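Local coordinates for heavy-metal chelation domain-containing protein (Pyrococcus horikoshii, PDB 3NPG) that is of unknown function but belongs to the DUF364 family of putative heavy-metal chelation proteins, at residues Phe26-Val35 / Ile80-Ala91. Numbering follows the deposited sequence.
Sequences FSFGLPYTWV and IERTLGVAAINA. With ACT (acetate ion), chain E.
F28 lays one face of its ring on I80, at the first turn of the helical segment 80-91. Methyl CG2 of I80 sits almost over the ring centre, 3.7 Å from the centroid and 8° off the normal, a CH-pi contact, while CG1 of I80 runs on toward the ring end and meets CZ of F28 at 3.6 Å. With CG swung opposite the backbone N (chi1 180°), the ring reaches across to the helix, and T83 CB comes in at its edge, close to the ring plane.

The remaining packing is apolar. L84 turns CD2 into the hairpin, 3.7 Å from CG2 of T33, and meets the F26 ring obliquely, 3.9 Å from its CD2. Further along, V35 sets its two methyls against the helix surface: CG2 lies 3.8 Å from CB of A87, and CG1 is 3.9 Å from CB of A91. With A87, A88 and A91 facing V35, the axes of strand 32-35 and helix 80-91 come within 6.9 Å, crossing at -52°.

No hydrogen bond joins the two segments; the threonine hydroxyls at the contact find partners outside it. T33 presents OG1 to the methyl CG2 of T83, yet this hydroxyl is hydrogen-bonded with OG1 of T50; that of T83 turns back to I79 O in its own helix.

The hairpin itself is closed by paired backbone bonds between S27 and W34, and the S27 hydroxyl is hydrogen-bonded with that of S27 of a second subunit. Helix 79-96 covers one side of the antiparallel sheet 22-27, 32-38 and 43-49, with helix 67-72 packing beside A88, whereas W34, pointing away from it, packs against helix 223-232.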
# COMPACT_ATOMS: atom_id res chain seq x y z
N PHE A 26 9.49 15.86 22.85
CA PHE A 26 8.86 14.72 22.17
C PHE A 26 8.80 14.99 20.67
O PHE A 26 9.01 16.12 20.23
CB PHE A 26 7.44 14.47 22.73
CG PHE A 26 6.48 15.61 22.50
CD1 PHE A 26 6.42 16.69 23.38
CD2 PHE A 26 5.63 15.62 21.40
CE1 PHE A 26 5.55 17.76 23.15
CE2 PHE A 26 4.75 16.68 21.18
CZ PHE A 26 4.72 17.74 22.05
N SER A 27 8.48 13.94 19.87
CA SER A 27 8.34 14.08 18.42
C SER A 27 7.71 12.83 17.81
O SER A 27 8.26 11.74 17.96
CB SER A 27 9.69 14.35 17.77
OG SER A 27 9.58 14.47 16.36
N PHE A 28 6.57 13.00 17.11
CA PHE A 28 5.98 11.91 16.33
C PHE A 28 6.70 11.87 14.98
O PHE A 28 6.30 12.56 14.04
CB PHE A 28 4.46 12.14 16.15
CG PHE A 28 3.75 11.07 15.35
CD1 PHE A 28 3.48 9.82 15.91
CD2 PHE A 28 3.31 11.31 14.06
CE1 PHE A 28 2.84 8.83 15.17
CE2 PHE A 28 2.67 10.32 13.32
CZ PHE A 28 2.43 9.09 13.88
N GLY A 29 7.85 11.21 14.95
CA GLY A 29 8.72 11.21 13.77
C GLY A 29 9.11 9.85 13.27
O GLY A 29 8.69 8.83 13.83
N LEU A 30 9.92 9.82 12.19
CA LEU A 30 10.37 8.58 11.56
C LEU A 30 11.90 8.39 11.73
O LEU A 30 12.65 9.37 11.66
CB LEU A 30 10.00 8.57 10.07
CG LEU A 30 8.52 8.41 9.74
CD1 LEU A 30 8.25 8.75 8.30
CD2 LEU A 30 8.03 7.00 10.04
N PRO A 31 12.38 7.14 11.94
CA PRO A 31 11.62 5.88 12.01
C PRO A 31 10.88 5.68 13.34
O PRO A 31 9.95 4.88 13.42
CB PRO A 31 12.70 4.81 11.80
CG PRO A 31 13.94 5.43 12.38
CD PRO A 31 13.84 6.90 12.08
N TYR A 32 11.29 6.43 14.38
CA TYR A 32 10.73 6.26 15.71
C TYR A 32 10.16 7.52 16.29
O TYR A 32 10.72 8.61 16.11
CB TYR A 32 11.78 5.67 16.67
CG TYR A 32 12.01 4.20 16.46
CD1 TYR A 32 12.89 3.74 15.49
CD2 TYR A 32 11.32 3.26 17.22
CE1 TYR A 32 13.05 2.37 15.25
CE2 TYR A 32 11.50 1.89 17.01
CZ TYR A 32 12.36 1.45 16.02
OH TYR A 32 12.52 0.11 15.80
N THR A 33 9.04 7.38 17.03
CA THR A 33 8.47 8.44 17.85
C THR A 33 9.19 8.37 19.18
O THR A 33 9.44 7.27 19.68
CB THR A 33 6.95 8.21 18.02
OG1 THR A 33 6.31 8.35 16.75
CG2 THR A 33 6.33 9.17 19.02
N TRP A 34 9.62 9.51 19.71
CA TRP A 34 10.37 9.52 20.95
C TRP A 34 9.82 10.48 21.97
O TRP A 34 9.20 11.48 21.62
CB TRP A 34 11.87 9.77 20.70
CG TRP A 34 12.15 11.04 19.96
CD1 TRP A 34 12.32 11.18 18.62
CD2 TRP A 34 12.34 12.34 20.53
NE1 TRP A 34 12.60 12.49 18.31
CE2 TRP A 34 12.63 13.22 19.47
CE3 TRP A 34 12.29 12.84 21.84
CZ2 TRP A 34 12.86 14.59 19.68
CZ3 TRP A 34 12.52 14.19 22.05
CH2 TRP A 34 12.79 15.05 20.97
N VAL A 35 10.04 10.17 23.26
CA VAL A 35 9.63 11.02 24.37
C VAL A 35 10.80 11.14 25.34
O VAL A 35 11.30 10.12 25.83
CB VAL A 35 8.34 10.49 25.07
CG1 VAL A 35 8.13 11.15 26.43
CG2 VAL A 35 7.11 10.67 24.18
N ILE A 80 -1.50 8.00 16.25
CA ILE A 80 -0.57 9.06 16.64
C ILE A 80 -0.54 9.22 18.16
O ILE A 80 0.54 9.29 18.77
CB ILE A 80 -0.90 10.41 15.92
CG1 ILE A 80 -0.97 10.22 14.38
CG2 ILE A 80 0.12 11.49 16.30
CD1 ILE A 80 -1.50 11.40 13.63
N GLU A 81 -1.74 9.22 18.80
CA GLU A 81 -1.87 9.32 20.25
C GLU A 81 -1.34 8.06 20.96
O GLU A 81 -0.74 8.18 22.03
CB GLU A 81 -3.32 9.60 20.64
CG GLU A 81 -3.82 10.96 20.21
CD GLU A 81 -5.30 11.22 20.47
OE1 GLU A 81 -5.93 10.43 21.21
OE2 GLU A 81 -5.83 12.23 19.93
N ARG A 82 -1.54 6.86 20.35
CA ARG A 82 -1.03 5.59 20.90
C ARG A 82 0.49 5.55 20.87
O ARG A 82 1.11 5.19 21.87
CB ARG A 82 -1.57 4.39 20.10
CG ARG A 82 -2.95 3.94 20.52
CD ARG A 82 -3.16 2.45 20.25
NE ARG A 82 -2.97 2.09 18.84
CZ ARG A 82 -3.91 2.21 17.90
NH1 ARG A 82 -5.09 2.74 18.20
NH2 ARG A 82 -3.65 1.84 16.65
N THR A 83 1.09 5.87 19.69
CA THR A 83 2.55 5.84 19.51
C THR A 83 3.26 6.79 20.49
O THR A 83 4.22 6.39 21.14
CB THR A 83 2.92 6.09 18.04
OG1 THR A 83 2.06 5.32 17.20
CG2 THR A 83 4.37 5.75 17.75
N LEU A 84 2.72 8.03 20.65
CA LEU A 84 3.27 9.01 21.61
C LEU A 84 3.09 8.52 23.06
O LEU A 84 3.96 8.77 23.90
CB LEU A 84 2.60 10.39 21.42
CG LEU A 84 3.15 11.25 20.28
CD1 LEU A 84 2.14 12.29 19.84
CD2 LEU A 84 4.46 11.93 20.68
N GLY A 85 1.99 7.79 23.31
CA GLY A 85 1.70 7.21 24.61
C GLY A 85 2.62 6.06 24.98
O GLY A 85 3.14 6.01 26.10
N VAL A 86 2.84 5.14 24.02
CA VAL A 86 3.76 4.00 24.21
C VAL A 86 5.22 4.51 24.37
O VAL A 86 5.93 4.03 25.25
CB VAL A 86 3.62 2.96 23.07
CG1 VAL A 86 4.73 1.91 23.13
CG2 VAL A 86 2.25 2.30 23.10
N ALA A 87 5.62 5.52 23.56
CA ALA A 87 6.95 6.14 23.67
C ALA A 87 7.14 6.77 25.05
O ALA A 87 8.23 6.71 25.62
CB ALA A 87 7.15 7.18 22.59
N ALA A 88 6.05 7.34 25.62
CA ALA A 88 6.06 7.94 26.96
C ALA A 88 6.13 6.86 28.05
O ALA A 88 6.82 7.04 29.04
CB ALA A 88 4.83 8.80 27.16
N ILE A 89 5.40 5.72 27.85
CA ILE A 89 5.46 4.58 28.79
C ILE A 89 6.89 4.02 28.82
O ILE A 89 7.42 3.74 29.89
CB ILE A 89 4.41 3.48 28.42
CG1 ILE A 89 2.97 3.99 28.62
CG2 ILE A 89 4.65 2.18 29.22
CD1 ILE A 89 1.90 3.10 28.04
N ASN A 90 7.52 3.91 27.63
CA ASN A 90 8.90 3.45 27.50
C ASN A 90 9.88 4.43 28.14
O ASN A 90 10.86 4.01 28.74
CB ASN A 90 9.25 3.21 26.03
CG ASN A 90 8.49 2.07 25.41
OD1 ASN A 90 8.00 1.16 26.09
ND2 ASN A 90 8.40 2.06 24.09
N ALA A 91 9.61 5.75 28.02
CA ALA A 91 10.44 6.79 28.62
C ALA A 91 10.48 6.64 30.13
O ALA A 91 11.57 6.61 30.73
CB ALA A 91 9.92 8.17 28.24
C ACT E . 10.18 -2.11 17.07
O ACT E . 9.21 -2.39 17.70
OXT ACT E . 10.59 -1.00 17.13
CH3 ACT E . 10.87 -3.16 16.20